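Local coordinates for PG_0823 protein (Porphyromonas gingivalis, PDB 2FSW) that probably binds DNA as a winged helix-turn-helix transcriptional regulator of the HxlR type, assembled as a two-chain unit, at residues Arg37-Arg40 and Tyr41-Lys45; Ile99-Phe102 and Gly103-Leu107; Leu60-Leu63 and Cys64-Leu68; Arg16-Met19 and Gln20-Gly24. All blocks are in the same frame, centred on the assembly; numbering follows the deposited sequence. Where two conformers were deposited one is given.

Contact 1 (Arg37-Arg40 and Tyr41-Lys45)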
# COMPACT_ATOMS: atom_id res chain seq x y z
N ARG B 37 -13.73 0.11 15.71
CA ARG B 37 -15.09 0.47 16.03
C ARG B 37 -16.07 -0.01 14.97
O ARG B 37 -15.68 -0.63 13.98
CB ARG B 37 -15.21 1.98 16.29
CG ARG B 37 -14.55 2.90 15.29
CD ARG B 37 -15.39 3.14 14.06
NE ARG B 37 -14.67 3.96 13.09
CZ ARG B 37 -14.79 5.28 12.98
NH1 ARG B 37 -15.62 5.95 13.76
NH2 ARG B 37 -14.08 5.94 12.07
N ILE B 38 -17.34 0.26 15.21
CA ILE B 38 -18.41 -0.04 14.29
C ILE B 38 -18.76 1.25 13.58
O ILE B 38 -19.00 2.29 14.22
CB ILE B 38 -19.67 -0.55 15.03
CG1 ILE B 38 -19.31 -1.55 16.15
CG2 ILE B 38 -20.72 -1.07 14.04
CD1 ILE B 38 -18.90 -2.94 15.68
N ILE B 39 -18.80 1.19 12.26
CA ILE B 39 -19.08 2.37 11.46
C ILE B 39 -20.15 2.08 10.42
O ILE B 39 -20.07 1.07 9.69
CB ILE B 39 -17.78 2.97 10.84
CG1 ILE B 39 -18.06 4.33 10.19
CG2 ILE B 39 -17.11 1.98 9.88
CD1 ILE B 39 -16.80 5.18 9.94
N ARG B 40 -21.16 2.94 10.38
CA ARG B 40 -22.19 2.92 9.35
C ARG B 40 -21.58 3.29 8.01
O ARG B 40 -20.66 4.10 7.95
CB ARG B 40 -23.31 3.92 9.68
CG ARG B 40 -24.60 3.30 10.20
CD ARG B 40 -25.83 4.07 9.70
NE ARG B 40 -25.93 4.04 8.23
CZ ARG B 40 -25.65 5.05 7.42
NH1 ARG B 40 -25.26 6.22 7.92
NH2 ARG B 40 -25.77 4.90 6.11
N TYR B 41 -22.11 2.70 6.93
CA TYR B 41 -21.70 3.04 5.57
C TYR B 41 -21.57 4.55 5.32
O TYR B 41 -20.57 5.01 4.77
CB TYR B 41 -22.71 2.47 4.56
CG TYR B 41 -22.46 2.92 3.15
CD1 TYR B 41 -21.62 2.18 2.31
CD2 TYR B 41 -23.02 4.10 2.65
CE1 TYR B 41 -21.37 2.60 1.01
CE2 TYR B 41 -22.77 4.52 1.36
CZ TYR B 41 -21.94 3.76 0.55
OH TYR B 41 -21.68 4.17 -0.74
N GLY B 42 -22.59 5.30 5.71
CA GLY B 42 -22.65 6.75 5.47
C GLY B 42 -21.57 7.52 6.20
O GLY B 42 -21.01 8.46 5.65
N GLU B 43 -21.30 7.13 7.45
CA GLU B 43 -20.20 7.72 8.23
C GLU B 43 -18.86 7.42 7.56
O GLU B 43 -17.99 8.30 7.48
CB GLU B 43 -20.20 7.18 9.66
CG GLU B 43 -21.17 7.86 10.61
CD GLU B 43 -21.28 7.15 11.96
OE1 GLU B 43 -20.62 6.09 12.17
OE2 GLU B 43 -22.05 7.65 12.82
N LEU B 44 -18.71 6.18 7.07
CA LEU B 44 -17.48 5.71 6.42
C LEU B 44 -17.22 6.55 5.17
O LEU B 44 -16.12 7.07 4.98
CB LEU B 44 -17.59 4.23 6.05
CG LEU B 44 -16.38 3.27 6.13
CD1 LEU B 44 -16.57 2.09 5.17
CD2 LEU B 44 -15.02 3.93 5.90
N LYS B 45 -18.25 6.71 4.34
CA LYS B 45 -18.13 7.53 3.13
C LYS B 45 -17.75 8.98 3.44
O LYS B 45 -16.93 9.57 2.74
CB LYS B 45 -19.42 7.50 2.30
CG LYS B 45 -19.18 7.91 0.86
CD LYS B 45 -20.46 8.10 0.10
CE LYS B 45 -20.26 9.09 -1.03
NZ LYS B 45 -21.56 9.64 -1.48
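Ile39 and Arg40 meet Glu43 and Leu44 at a strand-to-helix junction, where the short strand 39-40 turns directly into helix 41-47 and Arg40 takes the N-cap position. The first turn closes on its carbonyl: Leu44 N donates to Arg40 O over 3.0 Å, and the donor sits nearly in line with the carbonyl bond (C=O...N 165°). Ile39 provides the apolar half of the junction. With CG1 anti to the backbone N (chi1 -171°), its longer branch reaches forward onto the helix: CG1 of Ile39 rests 3.6 Å from CB of Glu43, and its CD1 comes 3.6 Å from the backbone N of Leu44. The other branch, CG2 of Ile39, meets CG of Leu44 at 4.0 Å, the two side chains crossing at about a right angle. The same Ile39 CD1 also lies against one face of the Arg37 guanidinium, 3.5 Å above its plane and off-centre, while NH2 of Arg37 is tied back to the carbonyl of Gln33. Leu44 continues inward to Leu60 of helix 53-65. Tyr41 turns its ring to that helix as well, and its hydroxyl hydrogen-bonds to Glu53. Ile39 and Tyr41 are backbone-bonded to Tyr83 and Val81 of strand 80-85. A short strand that pairs with the wing hairpin and leads straight into the first helix of the helix-turn-helix is characteristic of the winged-helix fold.

Contact 2 (Ile99-Phe102 and Gly103-Leu107); sequences IAKF and GMENL
The Phe102 ring has the side chain of Asn106 over one face, displaced toward the rim. At its edge, near the ring plane, stands Leu107, whose CD2 is 3.8 Å from Phe102 CE2. Asn106 and Leu107 follow Phe102 by four and five residues at the end of helix 93-106, the C-terminal helix that in this assembly packs against the other copy of the protein. Phe22 of the second subunit adds an edge-to-face ring contact. Phe102 reaches both of its sequence neighbours because its CG is anti to the backbone N (chi1 179°), which carries the ring forward along the helix. Underneath, the backbone keeps the regular alpha-helical pattern: Gly103 N donates to Ile99 O at 3.0 Å, almost straight at 174°, and Met104 N to Ala100 O at 2.9 Å. The same Ile99 carbonyl also accepts a bond from the Ser18 hydroxyl of the second subunit, so it serves both the helix and the interface. On the exposed side Lys101 and Glu105 run past each other obliquely. Their charges do not touch, Lys101 NZ being 4.6 Å from Glu105 OE2, so any attraction is probably modest and solvent-screened; the aliphatic CE of Lys101 comes nearer to that oxygen, at 3.6 Å. One turn apart on another side, the selenomethionine Met104 folds its end back at chi3 (-120°) and sets CE 3.6 Å from CB of Ala100.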
# COMPACT_ATOMS: atom_id res chain seq x y z
N ILE B 99 2.32 3.43 8.28
CA ILE B 99 2.01 4.37 7.20
C ILE B 99 1.68 5.76 7.74
O ILE B 99 2.15 6.78 7.19
CB ILE B 99 0.87 3.82 6.27
CG1 ILE B 99 1.35 2.55 5.54
CG2 ILE B 99 0.45 4.87 5.24
CD1 ILE B 99 0.22 1.74 4.84
N ALA B 100 0.91 5.80 8.83
CA ALA B 100 0.58 7.06 9.50
C ALA B 100 1.84 7.75 9.99
O ALA B 100 2.02 8.97 9.79
CB ALA B 100 -0.38 6.81 10.67
N LYS B 101 2.71 6.98 10.65
CA LYS B 101 3.99 7.48 11.12
C LYS B 101 4.82 8.08 9.97
O LYS B 101 5.40 9.15 10.12
CB LYS B 101 4.76 6.36 11.84
CG LYS B 101 6.16 6.73 12.30
CD LYS B 101 6.77 5.58 13.08
CE LYS B 101 8.21 5.87 13.39
NZ LYS B 101 8.82 4.85 14.29
N PHE B 102 4.89 7.37 8.85
CA PHE B 102 5.64 7.87 7.69
C PHE B 102 5.09 9.24 7.24
O PHE B 102 5.85 10.21 7.08
CB PHE B 102 5.61 6.85 6.52
CG PHE B 102 6.34 7.35 5.29
CD1 PHE B 102 7.69 7.11 5.14
CD2 PHE B 102 5.68 8.16 4.34
CE1 PHE B 102 8.39 7.63 4.02
CE2 PHE B 102 6.35 8.67 3.24
CZ PHE B 102 7.71 8.40 3.07
N GLY B 103 3.78 9.30 7.05
CA GLY B 103 3.13 10.53 6.67
C GLY B 103 3.40 11.71 7.61
O GLY B 103 3.71 12.81 7.13
N MSE B 104 3.27 11.48 8.91
CA MSE B 104 3.39 12.54 9.92
C MSE B 104 4.81 13.03 10.04
O MSE B 104 5.04 14.19 10.34
CB MSE B 104 2.96 12.05 11.31
CG MSE B 104 1.49 11.73 11.47
SE MSE B 104 1.06 11.22 13.35
CE MSE B 104 0.41 9.43 12.98
N GLU B 105 5.77 12.14 9.83
CA GLU B 105 7.15 12.51 9.98
C GLU B 105 7.72 13.13 8.71
O GLU B 105 8.62 13.96 8.79
CB GLU B 105 7.99 11.31 10.43
CG GLU B 105 7.69 10.81 11.86
CD GLU B 105 8.69 9.76 12.38
OE1 GLU B 105 9.56 9.31 11.60
OE2 GLU B 105 8.62 9.41 13.58
N ASN B 106 7.20 12.71 7.55
CA ASN B 106 7.87 13.01 6.27
C ASN B 106 7.06 13.79 5.26
O ASN B 106 7.62 14.40 4.34
CB ASN B 106 8.38 11.73 5.61
CG ASN B 106 9.27 10.92 6.51
OD1 ASN B 106 8.88 9.86 7.02
ND2 ASN B 106 10.48 11.41 6.73
N LEU B 107 5.75 13.75 5.39
CA LEU B 107 4.90 14.50 4.49
C LEU B 107 4.28 15.66 5.25
O LEU B 107 3.79 16.57 4.63
CB LEU B 107 3.82 13.60 3.88
CG LEU B 107 4.14 12.63 2.72
CD1 LEU B 107 5.60 12.50 2.31
CD2 LEU B 107 3.57 11.27 2.94

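Contact 3 (Leu60-Leu63 and Cys64-Leu68)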
# COMPACT_ATOMS: atom_id res chain seq x y z
N LEU B 60 -15.63 -2.16 -0.47
CA LEU B 60 -16.31 -2.84 0.64
C LEU B 60 -16.61 -4.31 0.33
O LEU B 60 -16.44 -5.16 1.20
CB LEU B 60 -17.59 -2.10 1.06
CG LEU B 60 -17.41 -0.79 1.85
CD1 LEU B 60 -18.74 -0.03 1.99
CD2 LEU B 60 -16.73 -0.98 3.21
N LYS B 61 -17.02 -4.60 -0.90
CA LYS B 61 -17.26 -5.99 -1.33
C LYS B 61 -15.97 -6.80 -1.36
O LYS B 61 -15.92 -7.91 -0.83
CB LYS B 61 -17.93 -6.05 -2.71
CG LYS B 61 -18.26 -7.48 -3.13
CD LYS B 61 -18.44 -7.68 -4.65
CE LYS B 61 -17.11 -7.70 -5.44
NZ LYS B 61 -15.82 -7.94 -4.67
N PHE B 62 -14.95 -6.24 -1.98
CA PHE B 62 -13.61 -6.84 -2.03
C PHE B 62 -13.13 -7.24 -0.63
O PHE B 62 -12.79 -8.40 -0.40
CB PHE B 62 -12.65 -5.87 -2.73
CG PHE B 62 -11.23 -6.35 -2.80
CD1 PHE B 62 -10.84 -7.30 -3.74
CD2 PHE B 62 -10.26 -5.80 -1.95
CE1 PHE B 62 -9.51 -7.73 -3.82
CE2 PHE B 62 -8.93 -6.23 -2.01
CZ PHE B 62 -8.56 -7.19 -2.95
N LEU B 63 -13.14 -6.29 0.30
CA LEU B 63 -12.67 -6.52 1.67
C LEU B 63 -13.48 -7.55 2.46
O LEU B 63 -12.92 -8.28 3.29
CB LEU B 63 -12.61 -5.20 2.45
CG LEU B 63 -11.62 -4.12 2.00
CD1 LEU B 63 -11.96 -2.83 2.70
CD2 LEU B 63 -10.17 -4.55 2.29
N CYS B 64 -14.80 -7.59 2.24
CA CYS B 64 -15.65 -8.65 2.80
C CYS B 64 -15.24 -10.02 2.24
O CYS B 64 -15.12 -10.99 2.99
CB CYS B 64 -17.13 -8.39 2.51
SG CYS B 64 -17.92 -7.19 3.60
N GLY B 65 -15.01 -10.07 0.93
CA GLY B 65 -14.59 -11.29 0.24
C GLY B 65 -13.24 -11.82 0.68
O GLY B 65 -13.01 -13.02 0.64
N LYS B 66 -12.36 -10.91 1.12
CA LYS B 66 -11.05 -11.28 1.65
C LYS B 66 -11.08 -11.59 3.16
O LYS B 66 -10.07 -12.00 3.74
CB LYS B 66 -10.01 -10.18 1.36
CG LYS B 66 -9.76 -9.92 -0.13
CD LYS B 66 -9.02 -11.06 -0.77
CE LYS B 66 -8.89 -10.85 -2.26
NZ LYS B 66 -7.72 -11.59 -2.80
N GLY B 67 -12.24 -11.39 3.78
CA GLY B 67 -12.43 -11.72 5.19
C GLY B 67 -11.75 -10.73 6.11
O GLY B 67 -11.38 -11.07 7.23
N LEU B 68 -11.61 -9.50 5.62
CA LEU B 68 -10.91 -8.45 6.36
C LEU B 68 -11.87 -7.56 7.16
O LEU B 68 -11.51 -7.03 8.21
CB LEU B 68 -10.07 -7.61 5.40
CG LEU B 68 -8.80 -8.27 4.82
CD1 LEU B 68 -8.03 -7.29 3.95
CD2 LEU B 68 -7.93 -8.80 5.93
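Lys66 reaches back over Phe62, one turn earlier in helix 53-65. Its CB sits 3.7 Å from the carbonyl oxygen of Phe62, the same oxygen that accepts the bond from Lys66 N. CG of Lys66 is placed over the aromatic face, 4.2 Å from the centroid of the Phe62 ring and only 13° off its normal, a CH-pi contact. The chain bends at chi2 (-71°) and then runs on across the ring, bringing CE 3.5 Å from Phe62 CE1. The ammonium end lies beyond the ring, so methylene groups make this contact. The ring itself also packs against Ile21 of helix 14-22. Just past Lys66 the helix stops in a Schellman motif: Gly67 adopts positive phi (74°), its N bonds to Cys64 O, and Leu68 N reaches back to Leu63 O at 2.9 Å, a wider loop than the alpha-helical bonds before it. The reversal brings Leu68 round to the flank of the helix, and CD1 of Leu68 touches CD2 of Leu63 at 3.9 Å, the apolar pair that commonly accompanies this motif. Leu63 and Leu68 both continue onto Ile31 of helix 27-34, and Leu68 also meets Phe102 of the second subunit. The backbone then enters strand 69-74, after the Gly67 carbonyl has taken a hydrogen bond from the Thr86 hydroxyl. On the neighbouring flank, CB of Cys64 lies 3.6 Å from Leu60 O.

Contact 4 (Arg16-Met19 and Gln20-Gly24)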
# COMPACT_ATOMS: atom_id res chain seq x y z
N ARG B 16 4.52 -9.36 -2.15
CA ARG B 16 3.73 -9.45 -3.38
C ARG B 16 2.34 -10.07 -3.18
O ARG B 16 1.37 -9.62 -3.79
CB ARG B 16 4.51 -10.21 -4.46
CG ARG B 16 3.83 -10.23 -5.81
CD ARG B 16 4.83 -10.20 -6.94
NE ARG B 16 4.16 -10.09 -8.24
CZ ARG B 16 4.77 -10.26 -9.41
NH1 ARG B 16 6.06 -10.55 -9.48
NH2 ARG B 16 4.07 -10.13 -10.53
N LYS B 17 2.25 -11.09 -2.33
CA LYS B 17 0.95 -11.64 -1.96
C LYS B 17 0.09 -10.54 -1.33
O LYS B 17 -1.07 -10.34 -1.71
CB LYS B 17 1.07 -12.82 -0.98
CG LYS B 17 1.67 -14.11 -1.55
CD LYS B 17 1.16 -15.31 -0.75
CE LYS B 17 2.30 -16.18 -0.18
NZ LYS B 17 2.93 -15.54 1.04
N SER B 18 0.68 -9.80 -0.39
CA SER B 18 -0.06 -8.79 0.38
C SER B 18 -0.57 -7.65 -0.48
O SER B 18 -1.71 -7.20 -0.30
CB SER B 18 0.78 -8.26 1.53
OG SER B 18 0.90 -9.25 2.52
N MSE B 19 0.27 -7.21 -1.42
CA MSE B 19 -0.09 -6.13 -2.34
C MSE B 19 -1.26 -6.46 -3.28
O MSE B 19 -1.91 -5.55 -3.78
CB MSE B 19 1.13 -5.63 -3.12
CG MSE B 19 2.20 -4.93 -2.26
SE MSE B 19 1.54 -3.84 -0.75
CE MSE B 19 0.34 -2.62 -1.66
N GLN B 20 -1.56 -7.74 -3.49
CA GLN B 20 -2.79 -8.13 -4.20
C GLN B 20 -4.03 -7.56 -3.50
O GLN B 20 -4.95 -7.04 -4.15
CB GLN B 20 -2.92 -9.65 -4.29
CG GLN B 20 -1.78 -10.36 -5.01
CD GLN B 20 -1.80 -10.15 -6.50
OE1 GLN B 20 -0.79 -9.78 -7.10
NE2 GLN B 20 -2.96 -10.38 -7.12
N ILE B 21 -4.05 -7.66 -2.17
CA ILE B 21 -5.14 -7.14 -1.35
C ILE B 21 -5.07 -5.61 -1.20
O ILE B 21 -6.07 -4.92 -1.42
CB ILE B 21 -5.13 -7.78 0.05
CG1 ILE B 21 -5.19 -9.31 -0.05
CG2 ILE B 21 -6.26 -7.23 0.90
CD1 ILE B 21 -5.18 -10.05 1.30
N PHE B 22 -3.88 -5.11 -0.86
CA PHE B 22 -3.69 -3.75 -0.33
C PHE B 22 -3.39 -2.69 -1.38
O PHE B 22 -3.33 -1.50 -1.04
CB PHE B 22 -2.55 -3.70 0.70
CG PHE B 22 -2.74 -4.58 1.90
CD1 PHE B 22 -1.64 -5.24 2.46
CD2 PHE B 22 -4.00 -4.74 2.49
CE1 PHE B 22 -1.80 -6.07 3.57
CE2 PHE B 22 -4.16 -5.59 3.61
CZ PHE B 22 -3.05 -6.25 4.15
N ALA B 23 -3.19 -3.10 -2.63
CA ALA B 23 -2.76 -2.19 -3.70
C ALA B 23 -3.75 -1.08 -4.03
O ALA B 23 -3.38 -0.07 -4.62
CB ALA B 23 -2.39 -2.96 -4.96
N GLY B 24 -5.01 -1.23 -3.66
CA GLY B 24 -5.99 -0.19 -3.99
C GLY B 24 -5.62 1.19 -3.50
O GLY B 24 -4.82 1.33 -2.56
O HOH W 1 0.84 -7.95 -6.10
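Gln20 and Arg16 share a water on the outer side of helix 14-22: it donates to OE1 of Gln20 at 2.6 Å and to the carbonyl O of Arg16 at 2.9 Å. The Gln20 side chain bends at chi2 (-73°), which folds the amide back along the helix toward that carbonyl. The backbone here departs from a regular alpha-helix. Gln20 N lies 3.2 Å from Lys17 O, bonding three residues back from well above the carbonyl plane (59° out of it), while its bond to Arg16 O is weak. One residue on, Ser18 O receives Phe22 N at 3.1 Å and a second, weak bond from Ile21 N. The Ser18 hydroxyl pairs with the Pro14 carbonyl. Packing then takes over: CE1 of Phe22 approaches CB of Ser18 at 4.0 Å, and its side chain goes on to Val92 of the same chain. The selenomethionine Met19, bent at chi2 and chi3, curls its methyl forward over the next turn, with CE 3.9 Å from CB of Phe22 and 3.7 Å from N of Ala23. Its side chain also touches Leu28 of the second subunit, and the Arg16 guanidinium reaches the Pro49 carbonyl of that subunit. At the exposed Gln20, a water probably helps to satisfy the Arg16 carbonyl, whose helical bond is weak, whereas guanidinium, serine, aromatic and methyl groups carry the helix into the dimer interface.

How the contacts relate
Contacts 1 and 3 belong to the probable DNA-reading half: helices 41-47 and 53-65 follow each other in the chain and touch where Leu44 CD1 meets Leu60 CD2 at 3.6 Å, although the contact centres are 15 Å apart. Contact 3 also abuts contact 4, Leu68 CD1 lying 3.5 Å from Ile21 CG2, so the end of helix 53-65 packs on helix 14-22. Contacts 2 and 4 both face the second subunit; within one chain their nearest atoms are about 7 Å apart, and they join across the dimer through Phe102 and Phe22. Contact 1 stays about 14 Å, nearest atoms, from both 2 and 4.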